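Local atomic coordinates of malate dehydrogenase (Picrophilus torridus, PDB entry 4BGV), a protein that probably catalyses the reversible NAD-dependent oxidation of (S)-malate to oxaloacetate, a step of the tricarboxylic acid cycle. Residues Ala1-Ser6 with Ser244-Arg249; Ile129-Ile134 with Glu143-Leu148; Asp77-Thr82 with Lys113-Ser118. All blocks are in the same frame, centred on the assembly; numbering follows the deposited sequence. Where two conformers were deposited one is given.

Contact 1. Residues Ala1-Ser6 with Ser244-Arg249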
# COMPACT_ATOMS: atom_id res chain seq x y z
N ALA A 1 10.16 -18.94 -6.18
CA ALA A 1 10.39 -17.86 -5.22
C ALA A 1 9.08 -17.33 -4.65
O ALA A 1 9.04 -16.88 -3.50
CB ALA A 1 11.19 -16.73 -5.84
N ARG A 2 8.02 -17.35 -5.46
CA ARG A 2 6.72 -16.83 -5.03
C ARG A 2 5.79 -18.00 -4.73
O ARG A 2 5.93 -19.09 -5.29
CB ARG A 2 6.08 -15.97 -6.12
CG ARG A 2 6.77 -14.63 -6.45
CD ARG A 2 6.23 -14.08 -7.77
NE ARG A 2 7.30 -13.52 -8.60
CZ ARG A 2 7.29 -13.52 -9.92
NH1 ARG A 2 6.27 -14.05 -10.59
NH2 ARG A 2 8.31 -12.99 -10.58
N SER A 3 4.83 -17.78 -3.85
CA SER A 3 3.77 -18.76 -3.63
C SER A 3 2.82 -18.72 -4.81
O SER A 3 2.77 -17.74 -5.56
CB SER A 3 3.00 -18.47 -2.35
OG SER A 3 3.80 -18.77 -1.21
N LYS A 4 2.08 -19.81 -4.96
CA LYS A 4 1.16 -19.97 -6.07
C LYS A 4 -0.24 -20.22 -5.51
O LYS A 4 -0.43 -21.04 -4.61
CB LYS A 4 1.61 -21.16 -6.92
CG LYS A 4 0.63 -21.56 -8.01
CD LYS A 4 1.27 -22.66 -8.86
CE LYS A 4 0.41 -23.04 -10.06
NZ LYS A 4 1.08 -24.15 -10.83
N ILE A 5 -1.20 -19.48 -6.03
CA ILE A 5 -2.59 -19.65 -5.63
C ILE A 5 -3.39 -20.00 -6.87
O ILE A 5 -3.27 -19.32 -7.90
CB ILE A 5 -3.16 -18.37 -4.99
CG1 ILE A 5 -2.31 -17.94 -3.78
CG2 ILE A 5 -4.63 -18.54 -4.59
CD1 ILE A 5 -1.34 -16.78 -4.09
N SER A 6 -4.17 -21.07 -6.79
CA SER A 6 -5.09 -21.41 -7.86
C SER A 6 -6.49 -20.98 -7.43
O SER A 6 -6.87 -21.20 -6.28
CB SER A 6 -5.08 -22.92 -8.14
OG SER A 6 -3.86 -23.32 -8.75
N SER A 244 -3.42 -14.99 4.80
CA SER A 244 -3.00 -15.43 6.13
C SER A 244 -2.33 -16.81 6.05
O SER A 244 -1.42 -17.11 6.82
CB SER A 244 -4.17 -15.46 7.13
OG SER A 244 -3.69 -15.63 8.47
N ILE A 245 -2.80 -17.65 5.14
CA ILE A 245 -2.13 -18.94 4.92
C ILE A 245 -0.78 -18.76 4.22
O ILE A 245 0.28 -19.20 4.73
CB ILE A 245 -2.99 -19.90 4.06
CG1 ILE A 245 -4.33 -20.15 4.74
CG2 ILE A 245 -2.25 -21.24 3.85
CD1 ILE A 245 -5.29 -20.99 3.92
N VAL A 246 -0.81 -18.12 3.06
CA VAL A 246 0.38 -17.93 2.23
C VAL A 246 1.50 -17.23 2.98
O VAL A 246 2.67 -17.64 2.92
CB VAL A 246 0.04 -17.16 0.93
CG1 VAL A 246 1.29 -16.76 0.17
CG2 VAL A 246 -0.88 -18.01 0.05
N ASN A 247 1.14 -16.18 3.70
CA ASN A 247 2.14 -15.40 4.40
C ASN A 247 2.17 -15.69 5.90
O ASN A 247 2.79 -14.93 6.67
CB ASN A 247 1.91 -13.92 4.11
CG ASN A 247 2.20 -13.58 2.67
OD1 ASN A 247 3.10 -14.17 2.07
ND2 ASN A 247 1.44 -12.65 2.09
N ASP A 248 1.48 -16.75 6.31
CA ASP A 248 1.53 -17.26 7.69
C ASP A 248 1.26 -16.14 8.72
O ASP A 248 1.99 -15.98 9.70
CB ASP A 248 2.88 -17.92 7.92
CG ASP A 248 2.93 -18.76 9.18
OD1 ASP A 248 1.90 -19.36 9.56
OD2 ASP A 248 4.03 -18.84 9.78
N ARG A 249 0.20 -15.36 8.48
CA ARG A 249 -0.07 -14.16 9.27
C ARG A 249 -0.62 -14.46 10.68
O ARG A 249 -0.54 -13.61 11.58
CB ARG A 249 -1.05 -13.24 8.54
CG ARG A 249 -0.49 -12.56 7.27
CD ARG A 249 -1.40 -11.41 6.81
NE ARG A 249 -1.50 -10.34 7.81
CZ ARG A 249 -2.28 -9.27 7.69
NH1 ARG A 249 -3.04 -9.11 6.60
NH2 ARG A 249 -2.31 -8.35 8.65
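Val246, in the last turn of helix 232-246, sets its two methyls against two residues of the N-terminal segment Ala1-Ser6. CG1 goes to Ser3 and CG2 goes to Ile5. Ser3 and Ile5 are two residues apart, so both side chains point toward the helix, while Lys4 between them points away. The tight part is at Ser3. Ser3 CB lies 3.5 Å from Val246 CG1, closer than usual for two carbons. Ser3 OG is also 3.5 Å from Val246 CG1, so the methyl meets the whole short side chain. CG1 of Val246 stands anti to its own backbone N (chi1 170°), which leaves CG2 beside that N and facing Ile5. The second touch is looser: Ile5 CG1 is 4.1 Å from Val246 CG2, and the two side chains cross obliquely. Val78 of the neighbouring strand also packs on Val246.

Beyond Val246 the helix ends in a Schellman motif. Arg249 N bonds to Ser244 O at 2.9 Å, and Asp248, with positive phi, is the C-prime residue; its own N makes a weak bond to Ile245 O. This end is partly exposed and polar, and it faces other subunits. Arg2 of a second subunit bonds to Asn247 O, and Arg249 forms salt bridges with Asp56 of that subunit and Glu170 of a third.

The contact joins the first strand of the NAD-binding Rossmann domain to a helix of the C-terminal domain. Its chemistry is apolar packing without a direct polar link, so the fit depends on shape, while some charged groups nearby, such as Arg249, reach other subunits.

Contact 2. Residues Ile129-Ile134 with Glu143-Leu148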
# COMPACT_ATOMS: atom_id res chain seq x y z
N ILE A 129 -20.83 -26.73 4.55
CA ILE A 129 -21.17 -28.01 3.90
C ILE A 129 -20.27 -28.28 2.69
O ILE A 129 -19.86 -29.42 2.46
CB ILE A 129 -22.65 -28.08 3.44
CG1 ILE A 129 -23.58 -27.53 4.52
CG2 ILE A 129 -23.04 -29.52 3.04
CD1 ILE A 129 -23.40 -28.18 5.91
N MET A 130 -19.98 -27.25 1.91
CA MET A 130 -19.14 -27.43 0.73
C MET A 130 -17.70 -27.76 1.11
O MET A 130 -17.04 -28.52 0.40
CB MET A 130 -19.20 -26.21 -0.21
CG MET A 130 -20.59 -25.98 -0.81
SD MET A 130 -21.32 -27.45 -1.55
CE MET A 130 -23.00 -27.33 -0.95
N ALA A 131 -17.21 -27.21 2.23
CA ALA A 131 -15.91 -27.61 2.76
C ALA A 131 -15.93 -29.08 3.19
O ALA A 131 -14.97 -29.82 2.96
CB ALA A 131 -15.50 -26.71 3.94
N TYR A 132 -17.02 -29.49 3.82
CA TYR A 132 -17.20 -30.89 4.20
C TYR A 132 -17.15 -31.79 2.96
O TYR A 132 -16.47 -32.81 2.96
CB TYR A 132 -18.51 -31.05 4.97
CG TYR A 132 -18.76 -32.43 5.52
CD1 TYR A 132 -17.85 -33.05 6.39
CD2 TYR A 132 -19.91 -33.13 5.18
CE1 TYR A 132 -18.09 -34.32 6.89
CE2 TYR A 132 -20.16 -34.39 5.68
CZ TYR A 132 -19.25 -34.98 6.53
OH TYR A 132 -19.52 -36.23 7.01
N ALA A 133 -17.83 -31.37 1.89
CA ALA A 133 -17.79 -32.14 0.65
C ALA A 133 -16.37 -32.19 0.05
O ALA A 133 -15.94 -33.23 -0.45
CB ALA A 133 -18.78 -31.57 -0.37
N ILE A 134 -15.67 -31.06 0.08
CA ILE A 134 -14.30 -31.03 -0.44
C ILE A 134 -13.42 -32.00 0.35
O ILE A 134 -12.59 -32.72 -0.22
CB ILE A 134 -13.72 -29.59 -0.42
CG1 ILE A 134 -14.36 -28.73 -1.51
CG2 ILE A 134 -12.19 -29.60 -0.59
CD1 ILE A 134 -13.99 -29.13 -2.97
N GLU A 143 -7.66 -30.12 8.76
CA GLU A 143 -7.18 -28.82 9.22
C GLU A 143 -6.70 -27.94 8.05
O GLU A 143 -6.49 -26.74 8.22
CB GLU A 143 -6.07 -28.97 10.27
CG GLU A 143 -4.65 -29.16 9.68
CD GLU A 143 -4.36 -30.60 9.24
OE1 GLU A 143 -5.24 -31.47 9.39
OE2 GLU A 143 -3.24 -30.86 8.74
N ARG A 144 -6.54 -28.53 6.87
CA ARG A 144 -6.00 -27.79 5.72
C ARG A 144 -7.10 -27.23 4.84
O ARG A 144 -6.83 -26.66 3.78
CB ARG A 144 -5.02 -28.66 4.91
CG ARG A 144 -3.84 -29.10 5.77
CD ARG A 144 -3.04 -30.25 5.16
NE ARG A 144 -2.15 -29.83 4.09
CZ ARG A 144 -0.97 -29.25 4.27
NH1 ARG A 144 -0.53 -29.00 5.50
NH2 ARG A 144 -0.22 -28.90 3.22
N ILE A 145 -8.34 -27.37 5.30
CA ILE A 145 -9.50 -26.88 4.56
C ILE A 145 -10.28 -25.90 5.44
O ILE A 145 -10.63 -26.22 6.58
CB ILE A 145 -10.45 -28.06 4.18
CG1 ILE A 145 -9.68 -29.12 3.38
CG2 ILE A 145 -11.63 -27.56 3.39
CD1 ILE A 145 -10.44 -30.47 3.24
N ILE A 146 -10.54 -24.70 4.92
CA ILE A 146 -11.39 -23.74 5.63
C ILE A 146 -12.44 -23.14 4.70
O ILE A 146 -12.22 -23.03 3.50
CB ILE A 146 -10.56 -22.61 6.30
CG1 ILE A 146 -9.76 -21.82 5.27
CG2 ILE A 146 -9.60 -23.20 7.34
CD1 ILE A 146 -8.92 -20.68 5.91
N GLY A 147 -13.60 -22.77 5.25
CA GLY A 147 -14.68 -22.22 4.47
C GLY A 147 -14.95 -20.75 4.77
O GLY A 147 -14.89 -20.31 5.92
N LEU A 148 -15.24 -19.97 3.73
CA LEU A 148 -15.61 -18.57 3.90
C LEU A 148 -16.92 -18.47 4.66
O LEU A 148 -17.90 -19.10 4.30
CB LEU A 148 -15.78 -17.87 2.54
CG LEU A 148 -16.38 -16.47 2.65
CD1 LEU A 148 -15.40 -15.48 3.29
CD2 LEU A 148 -16.88 -15.98 1.27
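Ile145, at the start of strand 145-147, packs against Ala131 and Ile134 of helix 127-138. These are the helix and closing strand of a right-handed beta-alpha-beta unit in the Rossmann domain.

The side chain of Ile145 can be followed outward. Its CB points toward the helix and splits into two branches. The short branch, CG2, is anti to the backbone N. Ile145 CG2 ends 4.0 Å from Ala131 CB and 4.1 Å from Ala131 O, so the methyl meets both the side chain and the backbone of one residue. The long branch starts at CG1, which lies beside the backbone N (chi1 -56°). CG1 leads on to Ile145 CD1, which comes within 4.3 Å of Ile134 CG2, about one turn along from Ala131. The two branches of Ile145 thus reach successive turns of the helix.

The backbones come nearest at Ala131 and Gly147, with CA atoms 5.8 Å apart. Both residues are small: a methyl on one side and no side chain on the other.

All three touching residues are buried. On the sheet, strand 145-147 lies beside strand 119-122, and Ile146 bonds through its backbone to Ile120 and Val122. Ile134 also touches Val122. Around the helix, Met130 packs on helix 93-114, Ile129 and Tyr132 pack on helix 295-321, and Ala131 meets Phe273 of strand 272-281.

Contact 3. Residues Asp77-Thr82 with Lys113-Ser118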
# COMPACT_ATOMS: atom_id res chain seq x y z
N ASP A 77 0.06 -23.39 -3.23
CA ASP A 77 0.04 -23.36 -1.78
C ASP A 77 -1.41 -23.34 -1.29
O ASP A 77 -1.74 -23.98 -0.29
CB ASP A 77 0.79 -22.14 -1.25
CG ASP A 77 0.98 -22.18 0.26
OD1 ASP A 77 1.34 -23.26 0.79
OD2 ASP A 77 0.75 -21.15 0.91
N VAL A 78 -2.25 -22.59 -2.00
CA VAL A 78 -3.67 -22.46 -1.68
C VAL A 78 -4.48 -22.61 -2.95
O VAL A 78 -4.10 -22.11 -4.00
CB VAL A 78 -3.99 -21.10 -1.01
CG1 VAL A 78 -5.50 -20.92 -0.83
CG2 VAL A 78 -3.26 -21.00 0.33
N ILE A 79 -5.59 -23.34 -2.85
CA ILE A 79 -6.60 -23.38 -3.91
C ILE A 79 -7.90 -22.80 -3.36
O ILE A 79 -8.37 -23.19 -2.30
CB ILE A 79 -6.86 -24.83 -4.34
CG1 ILE A 79 -5.56 -25.44 -4.88
CG2 ILE A 79 -7.99 -24.91 -5.40
CD1 ILE A 79 -5.67 -26.93 -5.21
N VAL A 80 -8.46 -21.84 -4.09
CA VAL A 80 -9.70 -21.20 -3.71
C VAL A 80 -10.82 -21.77 -4.58
O VAL A 80 -10.77 -21.67 -5.81
CB VAL A 80 -9.62 -19.67 -3.95
CG1 VAL A 80 -10.89 -18.99 -3.48
CG2 VAL A 80 -8.40 -19.08 -3.23
N VAL A 81 -11.82 -22.38 -3.95
CA VAL A 81 -12.91 -22.99 -4.70
C VAL A 81 -14.13 -22.06 -4.77
O VAL A 81 -14.82 -21.86 -3.78
CB VAL A 81 -13.30 -24.36 -4.09
CG1 VAL A 81 -14.43 -25.03 -4.90
CG2 VAL A 81 -12.08 -25.28 -4.03
N THR A 82 -14.39 -21.50 -5.96
CA THR A 82 -15.55 -20.62 -6.14
C THR A 82 -16.46 -21.16 -7.22
O THR A 82 -17.32 -20.44 -7.72
CB THR A 82 -15.14 -19.19 -6.55
OG1 THR A 82 -14.76 -19.18 -7.94
CG2 THR A 82 -13.99 -18.68 -5.72
N LYS A 113 -6.06 -35.44 -7.21
CA LYS A 113 -5.26 -35.96 -8.31
C LYS A 113 -4.09 -35.05 -8.69
O LYS A 113 -3.00 -35.54 -8.99
CB LYS A 113 -6.14 -36.19 -9.55
CG LYS A 113 -5.38 -36.73 -10.77
CD LYS A 113 -6.33 -37.03 -11.90
CE LYS A 113 -5.64 -37.74 -13.05
NZ LYS A 113 -6.63 -38.09 -14.10
N TYR A 114 -4.30 -33.73 -8.67
CA TYR A 114 -3.28 -32.85 -9.24
C TYR A 114 -2.51 -31.97 -8.26
O TYR A 114 -1.42 -31.48 -8.59
CB TYR A 114 -3.91 -31.96 -10.31
CG TYR A 114 -4.38 -32.71 -11.53
CD1 TYR A 114 -3.47 -33.31 -12.40
CD2 TYR A 114 -5.73 -32.81 -11.83
CE1 TYR A 114 -3.89 -33.99 -13.52
CE2 TYR A 114 -6.16 -33.49 -12.96
CZ TYR A 114 -5.23 -34.08 -13.80
OH TYR A 114 -5.65 -34.76 -14.93
N SER A 115 -3.07 -31.73 -7.08
CA SER A 115 -2.42 -30.83 -6.12
C SER A 115 -2.84 -31.15 -4.69
O SER A 115 -3.39 -30.30 -3.99
CB SER A 115 -2.74 -29.38 -6.48
OG SER A 115 -2.02 -28.46 -5.67
N PRO A 116 -2.58 -32.40 -4.23
CA PRO A 116 -3.13 -32.83 -2.93
C PRO A 116 -2.42 -32.20 -1.74
O PRO A 116 -2.88 -32.36 -0.61
CB PRO A 116 -2.91 -34.34 -2.95
CG PRO A 116 -1.68 -34.53 -3.82
CD PRO A 116 -1.80 -33.47 -4.89
N GLU A 117 -1.32 -31.49 -1.99
CA GLU A 117 -0.58 -30.84 -0.91
C GLU A 117 -1.11 -29.44 -0.56
O GLU A 117 -0.66 -28.82 0.40
CB GLU A 117 0.90 -30.75 -1.28
CG GLU A 117 1.49 -32.06 -1.83
CD GLU A 117 1.31 -32.22 -3.35
OE1 GLU A 117 0.62 -31.37 -3.96
OE2 GLU A 117 1.86 -33.19 -3.92
N SER A 118 -2.08 -28.95 -1.33
CA SER A 118 -2.59 -27.59 -1.15
C SER A 118 -3.46 -27.39 0.10
O SER A 118 -4.13 -28.32 0.55
CB SER A 118 -3.41 -27.17 -2.38
OG SER A 118 -2.59 -27.14 -3.53
O HOH W 1 0.71 -26.48 0.62
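Ile79 sends CG1 out beside its backbone N (chi1 -60°) and then extends fully (chi2 174°), which carries CD1 to Ser115 and Ser118. Ser118 OG lies beside its own N (chi1 -62°), on the side where the isoleucine arrives. The pair belongs to the beta-alpha-beta unit of strand 78-81, helix 93-114 and strand 119-122 in the Rossmann fold. Residues Ser115 to Ser118 form a type I turn that leads from the helix into the next strand.

Ile79 CD1 is 3.5 Å from Ser118 OG and 3.6 Å from Ser118 CB. Ser115 touches the same methyl more loosely, with its OG 4.0 Å from Ile79 CD1. The two hydroxyls lie 2.6 Å apart, from Ser115 OG to Ser118 OG. Ser118 OG also bonds to Ser76 O. Replacing Ile79 with an alanine would probably open a gap beside Ser115 and Ser118, since the CD1 methyl that covers their side chains would be gone.

At the partly exposed end, in the conformer given, Asp77 OD1 forms a salt bridge with Lys119 and takes a long, less certain bond from a water. The same water donates to Glu117 O, with its oxygen 2.7 Å from Glu117 O.

All three contacts reach the six-stranded parallel sheet of the NAD-binding domain. Strands 4-8 and 78-81, of contacts 1 and 3, are neighbours in it; strand 145-147 of contact 2 is an edge strand within the chain. The centres of contacts 1 and 3 lie about 12 Å apart, as do those of 2 and 3, while 1 and 2 are about 18 Å apart. Along the chain contact 3 closes before contact 2 opens, and contact 1 spans both. Contacts 2 and 3 hold crossover segments of consecutive beta-alpha-beta units sharing strand 119-122, joined by a probable hydrogen bond from Arg144 NH2 to Glu117 O. Contact 1 instead sets the NAD-binding sheet against the C-terminal domain.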